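Local coordinates for protein alpha-1,4-endofucoidanase (Mariniflexile fucanivorans, PDB 6DLH) that hydrolyses alpha-1,4 linkages inside fucoidan chains, as a family 107 glycoside hydrolase thought to work by a retaining mechanism, at residues 217-229 against 258-272. Numbering follows the deposited sequence.
Sequences GDLIDAWCFDSAD and CHAGNPNAAIAFNNS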
ATOM      1  N   GLY A 217      -9.998  13.844   1.065  1.00 39.95           N
ATOM      2  CA  GLY A 217      -9.948  15.244   0.680  1.00 37.35           C
ATOM      3  C   GLY A 217      -8.770  15.528  -0.247  1.00 40.67           C
ATOM      4  O   GLY A 217      -8.516  14.777  -1.189  1.00 42.47           O
ATOM      5  N   ASP A 218      -8.039  16.608   0.043  1.00 40.77           N
ATOM      6  CA  ASP A 218      -6.986  17.089  -0.836  1.00 41.37           C
ATOM      7  C   ASP A 218      -5.681  16.316  -0.617  1.00 40.23           C
ATOM      8  O   ASP A 218      -4.627  16.730  -1.100  1.00 38.29           O
ATOM      9  CB  ASP A 218      -6.812  18.605  -0.705  1.00 41.55           C
ATOM     10  CG  ASP A 218      -6.161  19.032   0.602  1.00 46.04           C
ATOM     11  OD1 ASP A 218      -5.765  18.135   1.387  1.00 42.97           O
ATOM     12  OD2 ASP A 218      -6.057  20.260   0.827  1.00 46.22           O
ATOM     13  N   LEU A 219      -5.751  15.196   0.113  1.00 37.52           N
ATOM     14  CA  LEU A 219      -4.600  14.324   0.276  1.00 37.09           C
ATOM     15  C   LEU A 219      -4.399  13.500  -0.999  1.00 38.89           C
ATOM     16  O   LEU A 219      -3.365  12.848  -1.165  1.00 36.00           O
ATOM     17  CB  LEU A 219      -4.812  13.431   1.504  1.00 35.57           C
ATOM     18  CG  LEU A 219      -4.701  14.113   2.875  1.00 37.53           C
ATOM     19  CD1 LEU A 219      -5.018  13.129   3.990  1.00 36.01           C
ATOM     20  CD2 LEU A 219      -3.323  14.718   3.100  1.00 36.14           C
ATOM     21  N   ILE A 220      -5.400  13.552  -1.893  1.00 39.14           N
ATOM     22  CA  ILE A 220      -5.417  12.835  -3.162  1.00 39.13           C
ATOM     23  C   ILE A 220      -5.474  13.855  -4.296  1.00 38.22           C
ATOM     24  O   ILE A 220      -6.451  14.593  -4.395  1.00 43.03           O
ATOM     25  CB  ILE A 220      -6.629  11.883  -3.217  1.00 39.07           C
ATOM     26  CG1 ILE A 220      -6.508  10.762  -2.181  1.00 38.63           C
ATOM     27  CG2 ILE A 220      -6.830  11.343  -4.630  1.00 39.49           C
ATOM     28  CD1 ILE A 220      -7.673   9.805  -2.162  1.00 37.93           C
ATOM     29  N   ASP A 221      -4.451  13.873  -5.164  1.00 33.25           N
ATOM     30  CA  ASP A 221      -4.401  14.878  -6.218  1.00 32.36           C
ATOM     31  C   ASP A 221      -4.947  14.338  -7.540  1.00 30.49           C
ATOM     32  O   ASP A 221      -5.373  15.116  -8.388  1.00 29.71           O
ATOM     33  CB  ASP A 221      -3.004  15.479  -6.401  1.00 31.03           C
ATOM     34  CG  ASP A 221      -2.472  16.150  -5.152  1.00 31.63           C
ATOM     35  OD1 ASP A 221      -2.001  15.426  -4.264  1.00 32.24           O
ATOM     36  OD2 ASP A 221      -2.539  17.392  -5.079  1.00 34.01           O
ATOM     37  N   ALA A 222      -4.922  13.011  -7.716  1.00 32.42           N
ATOM     38  CA  ALA A 222      -5.248  12.403  -8.999  1.00 30.66           C
ATOM     39  C   ALA A 222      -5.775  10.994  -8.777  1.00 29.95           C
ATOM     40  O   ALA A 222      -5.367  10.341  -7.824  1.00 30.44           O
ATOM     41  CB  ALA A 222      -4.028  12.378  -9.898  1.00 28.99           C
ATOM     42  N   TRP A 223      -6.677  10.561  -9.671  1.00 29.99           N
ATOM     43  CA  TRP A 223      -7.185   9.201  -9.735  1.00 29.81           C
ATOM     44  C   TRP A 223      -6.971   8.658 -11.148  1.00 29.98           C
ATOM     45  O   TRP A 223      -7.324   9.314 -12.121  1.00 31.42           O
ATOM     46  CB  TRP A 223      -8.688   9.178  -9.419  1.00 29.94           C
ATOM     47  CG  TRP A 223      -9.101   9.653  -8.060  1.00 29.61           C
ATOM     48  CD1 TRP A 223      -9.286  10.943  -7.661  1.00 28.62           C
ATOM     49  CD2 TRP A 223      -9.444   8.826  -6.933  1.00 29.06           C
ATOM     50  NE1 TRP A 223      -9.702  10.976  -6.358  1.00 32.57           N
ATOM     51  CE2 TRP A 223      -9.808   9.694  -5.885  1.00 30.47           C
ATOM     52  CE3 TRP A 223      -9.473   7.445  -6.708  1.00 30.44           C
ATOM     53  CZ2 TRP A 223     -10.186   9.224  -4.628  1.00 30.36           C
ATOM     54  CZ3 TRP A 223      -9.843   6.978  -5.465  1.00 31.06           C
ATOM     55  CH2 TRP A 223     -10.192   7.860  -4.440  1.00 30.39           C
ATOM     56  N   CYS A 224      -6.438   7.440 -11.273  1.00 29.23           N
ATOM     57  CA  CYS A 224      -6.402   6.823 -12.589  1.00 30.16           C
ATOM     58  C   CYS A 224      -7.157   5.499 -12.541  1.00 30.75           C
ATOM     59  O   CYS A 224      -6.843   4.649 -11.709  1.00 31.12           O
ATOM     60  CB  CYS A 224      -4.978   6.655 -13.114  1.00 29.50           C
ATOM     61  SG  CYS A 224      -3.921   5.595 -12.089  1.00 28.52           S
ATOM     62  N   PHE A 225      -8.142   5.346 -13.443  1.00 30.03           N
ATOM     63  CA  PHE A 225      -9.027   4.191 -13.460  1.00 30.17           C
ATOM     64  C   PHE A 225      -8.656   3.264 -14.612  1.00 30.68           C
ATOM     65  O   PHE A 225      -8.842   3.604 -15.776  1.00 33.90           O
ATOM     66  CB  PHE A 225     -10.492   4.633 -13.566  1.00 31.17           C
ATOM     67  CG  PHE A 225     -10.989   5.408 -12.371  1.00 31.08           C
ATOM     68  CD1 PHE A 225     -11.397   4.749 -11.219  1.00 30.92           C
ATOM     69  CD2 PHE A 225     -11.036   6.795 -12.393  1.00 30.54           C
ATOM     70  CE1 PHE A 225     -11.840   5.461 -10.110  1.00 31.60           C
ATOM     71  CE2 PHE A 225     -11.472   7.506 -11.284  1.00 30.58           C
ATOM     72  CZ  PHE A 225     -11.874   6.838 -10.147  1.00 31.09           C
ATOM     73  N   ASP A 226      -8.166   2.075 -14.258  1.00 31.45           N
ATOM     74  CA  ASP A 226      -7.704   1.081 -15.209  1.00 33.74           C
ATOM     75  C   ASP A 226      -8.892   0.250 -15.691  1.00 36.70           C
ATOM     76  O   ASP A 226      -9.935   0.228 -15.038  1.00 36.58           O
ATOM     77  CB  ASP A 226      -6.656   0.187 -14.542  1.00 33.49           C
ATOM     78  CG  ASP A 226      -5.732  -0.549 -15.496  1.00 34.30           C
ATOM     79  OD1 ASP A 226      -5.821  -0.303 -16.717  1.00 32.53           O
ATOM     80  OD2 ASP A 226      -4.915  -1.358 -14.999  1.00 35.01           O
ATOM     81  N   SER A 227      -8.718  -0.427 -16.836  1.00 34.53           N
ATOM     82  CA  SER A 227      -9.679  -1.390 -17.356  1.00 36.34           C
ATOM     83  C   SER A 227     -11.044  -0.745 -17.585  1.00 35.72           C
ATOM     84  O   SER A 227     -12.060  -1.433 -17.547  1.00 37.18           O
ATOM     85  CB  SER A 227      -9.789  -2.588 -16.448  1.00 36.43           C
ATOM     86  OG  SER A 227      -8.568  -3.303 -16.414  1.00 41.34           O
ATOM     87  N   ALA A 228     -11.040   0.568 -17.844  1.00 36.42           N
ATOM     88  CA  ALA A 228     -12.236   1.392 -17.926  1.00 37.34           C
ATOM     89  C   ALA A 228     -13.063   1.053 -19.169  1.00 39.92           C
ATOM     90  O   ALA A 228     -14.277   0.926 -19.074  1.00 43.18           O
ATOM     91  CB  ALA A 228     -11.856   2.853 -17.871  1.00 35.47           C
ATOM     92  N   ASP A 229     -12.419   0.892 -20.329  1.00 39.08           N
ATOM     93  CA  ASP A 229     -13.168   0.558 -21.530  1.00 40.97           C
ATOM     94  C   ASP A 229     -13.643  -0.894 -21.476  1.00 42.68           C
ATOM     95  O   ASP A 229     -14.680  -1.217 -22.050  1.00 45.84           O
ATOM     96  CB  ASP A 229     -12.430   0.912 -22.827  1.00 38.85           C
ATOM     97  CG  ASP A 229     -11.105   0.195 -23.018  1.00 40.23           C
ATOM     98  OD1 ASP A 229     -10.680  -0.525 -22.094  1.00 39.97           O
ATOM     99  OD2 ASP A 229     -10.504   0.367 -24.097  1.00 42.83           O
ATOM    100  N   CYS A 258     -15.260  11.387  -7.107  1.00 41.38           N
ATOM    101  CA  CYS A 258     -13.928  11.851  -6.754  1.00 41.87           C
ATOM    102  C   CYS A 258     -13.971  13.351  -6.466  1.00 43.78           C
ATOM    103  O   CYS A 258     -13.294  13.838  -5.558  1.00 45.79           O
ATOM    104  CB  CYS A 258     -12.920  11.573  -7.872  1.00 39.50           C
ATOM    105  SG  CYS A 258     -12.634   9.812  -8.208  1.00 39.64           S
ATOM    106  N   HIS A 259     -14.768  14.080  -7.257  1.00 44.10           N
ATOM    107  CA  HIS A 259     -14.787  15.532  -7.166  1.00 45.53           C
ATOM    108  C   HIS A 259     -15.600  15.993  -5.956  1.00 46.23           C
ATOM    109  O   HIS A 259     -15.455  17.133  -5.521  1.00 44.60           O
ATOM    110  CB  HIS A 259     -15.244  16.165  -8.483  1.00 46.88           C
ATOM    111  CG  HIS A 259     -14.221  16.104  -9.567  1.00 49.78           C
ATOM    112  ND1 HIS A 259     -14.481  15.523 -10.795  1.00 48.53           N
ATOM    113  CD2 HIS A 259     -12.945  16.546  -9.616  1.00 49.61           C
ATOM    114  CE1 HIS A 259     -13.413  15.621 -11.559  1.00 48.63           C
ATOM    115  NE2 HIS A 259     -12.455  16.244 -10.857  1.00 47.81           N
ATOM    116  N   ALA A 260     -16.430  15.095  -5.410  1.00 46.27           N
ATOM    117  CA  ALA A 260     -17.174  15.367  -4.190  1.00 48.69           C
ATOM    118  C   ALA A 260     -16.205  15.580  -3.028  1.00 50.86           C
ATOM    119  O   ALA A 260     -16.450  16.426  -2.169  1.00 53.24           O
ATOM    120  CB  ALA A 260     -18.150  14.247  -3.915  1.00 48.09           C
ATOM    121  N   GLY A 261     -15.094  14.825  -3.029  1.00 49.26           N
ATOM    122  CA  GLY A 261     -14.076  14.908  -1.988  1.00 46.21           C
ATOM    123  C   GLY A 261     -13.024  15.980  -2.272  1.00 46.02           C
ATOM    124  O   GLY A 261     -12.674  16.763  -1.388  1.00 44.14           O
ATOM    125  N   ASN A 262     -12.513  15.989  -3.509  1.00 47.30           N
ATOM    126  CA  ASN A 262     -11.556  16.995  -3.946  1.00 47.82           C
ATOM    127  C   ASN A 262     -11.976  17.497  -5.323  1.00 49.23           C
ATOM    128  O   ASN A 262     -11.871  16.765  -6.302  1.00 51.79           O
ATOM    129  CB  ASN A 262     -10.119  16.465  -3.971  1.00 44.50           C
ATOM    130  CG  ASN A 262      -9.096  17.520  -4.338  1.00 45.56           C
ATOM    131  OD1 ASN A 262      -9.405  18.710  -4.429  1.00 43.59           O
ATOM    132  ND2 ASN A 262      -7.857  17.097  -4.532  1.00 46.55           N
ATOM    133  N   PRO A 263     -12.465  18.755  -5.439  1.00 49.63           N
ATOM    134  CA  PRO A 263     -12.962  19.264  -6.716  1.00 49.55           C
ATOM    135  C   PRO A 263     -11.821  19.536  -7.696  1.00 49.11           C
ATOM    136  O   PRO A 263     -12.066  19.817  -8.865  1.00 48.68           O
ATOM    137  CB  PRO A 263     -13.680  20.570  -6.326  1.00 47.39           C
ATOM    138  CG  PRO A 263     -12.977  21.023  -5.063  1.00 46.21           C
ATOM    139  CD  PRO A 263     -12.563  19.748  -4.355  1.00 44.90           C
ATOM    140  N   ASN A 264     -10.581  19.445  -7.202  1.00 47.93           N
ATOM    141  CA  ASN A 264      -9.406  19.741  -8.004  1.00 46.84           C
ATOM    142  C   ASN A 264      -8.696  18.447  -8.397  1.00 44.13           C
ATOM    143  O   ASN A 264      -7.672  18.484  -9.074  1.00 46.21           O
ATOM    144  CB  ASN A 264      -8.438  20.674  -7.273  1.00 49.08           C
ATOM    145  CG  ASN A 264      -8.986  22.071  -7.071  1.00 52.16           C
ATOM    146  OD1 ASN A 264      -9.620  22.637  -7.958  1.00 51.61           O
ATOM    147  ND2 ASN A 264      -8.717  22.644  -5.910  1.00 52.11           N
ATOM    148  N   ALA A 265      -9.237  17.308  -7.958  1.00 40.03           N
ATOM    149  CA  ALA A 265      -8.641  16.021  -8.269  1.00 39.73           C
ATOM    150  C   ALA A 265      -8.698  15.780  -9.778  1.00 38.71           C
ATOM    151  O   ALA A 265      -9.755  15.925 -10.389  1.00 38.99           O
ATOM    152  CB  ALA A 265      -9.335  14.932  -7.487  1.00 37.02           C
ATOM    153  N   ALA A 266      -7.545  15.427 -10.367  1.00 37.22           N
ATOM    154  CA  ALA A 266      -7.432  15.130 -11.791  1.00 32.69           C
ATOM    155  C   ALA A 266      -7.769  13.662 -12.039  1.00 31.87           C
ATOM    156  O   ALA A 266      -7.321  12.790 -11.293  1.00 33.31           O
ATOM    157  CB  ALA A 266      -6.044  15.474 -12.268  1.00 31.76           C
ATOM    158  N   ILE A 267      -8.554  13.399 -13.096  1.00 31.28           N
ATOM    159  CA  ILE A 267      -9.111  12.072 -13.349  1.00 30.61           C
ATOM    160  C   ILE A 267      -8.593  11.561 -14.691  1.00 30.48           C
ATOM    161  O   ILE A 267      -8.488  12.334 -15.646  1.00 31.49           O
ATOM    162  CB  ILE A 267     -10.663  12.086 -13.342  1.00 30.24           C
ATOM    163  CG1 ILE A 267     -11.269  12.948 -12.222  1.00 28.78           C
ATOM    164  CG2 ILE A 267     -11.238  10.674 -13.360  1.00 28.30           C
ATOM    165  CD1 ILE A 267     -10.837  12.572 -10.815  1.00 28.06           C
ATOM    166  N   ALA A 268      -8.309  10.252 -14.754  1.00 29.38           N
ATOM    167  CA  ALA A 268      -7.923   9.606 -15.997  1.00 30.94           C
ATOM    168  C   ALA A 268      -8.515   8.203 -16.049  1.00 30.88           C
ATOM    169  O   ALA A 268      -8.462   7.484 -15.058  1.00 32.35           O
ATOM    170  CB  ALA A 268      -6.417   9.564 -16.133  1.00 30.17           C
ATOM    171  N   PHE A 269      -9.035   7.822 -17.226  1.00 31.06           N
ATOM    172  CA  PHE A 269      -9.589   6.500 -17.470  1.00 30.63           C
ATOM    173  C   PHE A 269      -8.753   5.782 -18.525  1.00 30.02           C
ATOM    174  O   PHE A 269      -8.388   6.375 -19.534  1.00 29.28           O
ATOM    175  CB  PHE A 269     -11.037   6.622 -17.956  1.00 32.09           C
ATOM    176  CG  PHE A 269     -11.981   7.235 -16.952  1.00 34.15           C
ATOM    177  CD1 PHE A 269     -12.154   8.610 -16.886  1.00 33.58           C
ATOM    178  CD2 PHE A 269     -12.685   6.434 -16.064  1.00 34.98           C
ATOM    179  CE1 PHE A 269     -13.018   9.169 -15.959  1.00 35.09           C
ATOM    180  CE2 PHE A 269     -13.550   6.995 -15.136  1.00 34.05           C
ATOM    181  CZ  PHE A 269     -13.711   8.362 -15.085  1.00 34.20           C
ATOM    182  N   ASN A 270      -8.461   4.499 -18.290  1.00 30.05           N
ATOM    183  CA  ASN A 270      -7.757   3.701 -19.280  1.00 30.47           C
ATOM    184  C   ASN A 270      -8.747   3.182 -20.321  1.00 31.27           C
ATOM    185  O   ASN A 270      -9.424   2.179 -20.088  1.00 30.49           O
ATOM    186  CB  ASN A 270      -7.004   2.527 -18.656  1.00 29.43           C
ATOM    187  CG  ASN A 270      -6.165   1.775 -19.668  1.00 30.12           C
ATOM    188  OD1 ASN A 270      -6.081   2.168 -20.833  1.00 30.17           O
ATOM    189  ND2 ASN A 270      -5.536   0.695 -19.238  1.00 28.93           N
ATOM    190  N   ASN A 271      -8.798   3.862 -21.473  1.00 31.84           N
ATOM    191  CA  ASN A 271      -9.605   3.425 -22.604  1.00 31.76           C
ATOM    192  C   ASN A 271      -8.695   2.931 -23.731  1.00 33.43           C
ATOM    193  O   ASN A 271      -9.022   3.079 -24.912  1.00 35.11           O
ATOM    194  CB  ASN A 271     -10.565   4.520 -23.082  1.00 31.44           C
ATOM    195  CG  ASN A 271     -11.628   4.891 -22.067  1.00 30.85           C
ATOM    196  OD1 ASN A 271     -12.255   4.019 -21.467  1.00 29.33           O
ATOM    197  ND2 ASN A 271     -11.819   6.183 -21.853  1.00 29.54           N
ATOM    198  N   SER A 272      -7.564   2.318 -23.351  1.00 31.71           N
ATOM    199  CA  SER A 272      -6.634   1.674 -24.269  1.00 32.39           C
ATOM    200  C   SER A 272      -5.654   2.673 -24.881  1.00 30.64           C
ATOM    201  O   SER A 272      -5.856   3.888 -24.835  1.00 30.10           O
ATOM    202  CB  SER A 272      -7.344   0.866 -25.336  1.00 34.40           C
ATOM    203  OG  SER A 272      -8.042  -0.222 -24.747  1.00 39.09           O
TER
HETATM  204  O   HOH W   1      -5.057  17.598  -8.780  1.00 41.01           O
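Trp223 and Phe225 close around the sulfur of Cys258, which, at the end of helix 249-259, is the bump that fills the notch between the two rings. SG sits over the five-membered ring of Trp223, 3.4 Å from its centroid and only 4° off the normal, while the edge of Phe225 meets the same sulfur through CZ. A small polarisable cysteine suits this narrow place. Ile220 CG2 presses on the opposite face of the indole, and Ala265 CB abuts its edge, so the flat ring is clamped from three sides. Branched Ile267 fills the next gap, sending CD1 to Trp223 CD1 and CG2 to the edge of Phe225. Phe225 and Phe269, paired across the strands, lie side by side, their planes 21° apart but slid so that they barely overlap. The other face carries small residues, Ala222 beside Ala266 and Cys224 beside Ala268, with Tyr290 packed on the latter pair.

In the loop leading into strand 266-269, the short amide of Asn262 serves twice: ND2 donates to Ile220 O at 2.9 Å, and OD1 accepts from Asn264 N in an Asx turn. Beyond the strands Asn270 does likewise, giving ND2 to Asp226 OD1 at 2.7 Å, nearly coplanar, and accepting from Ser272 N; Ser272 OG donates to Asp229 OD2.

Five backbone bonds join the parallel strands, whose beta-alpha-beta crossover runs through helices 228-233 and 249-259, consistent with the catalytic (beta/alpha)-barrel of related GH29 fucosidases, ahead of the Ig-like domains. Strand 222-226 also pairs with 143-149, and helix 198-216 packs Leu209 against Trp223 and Phe225.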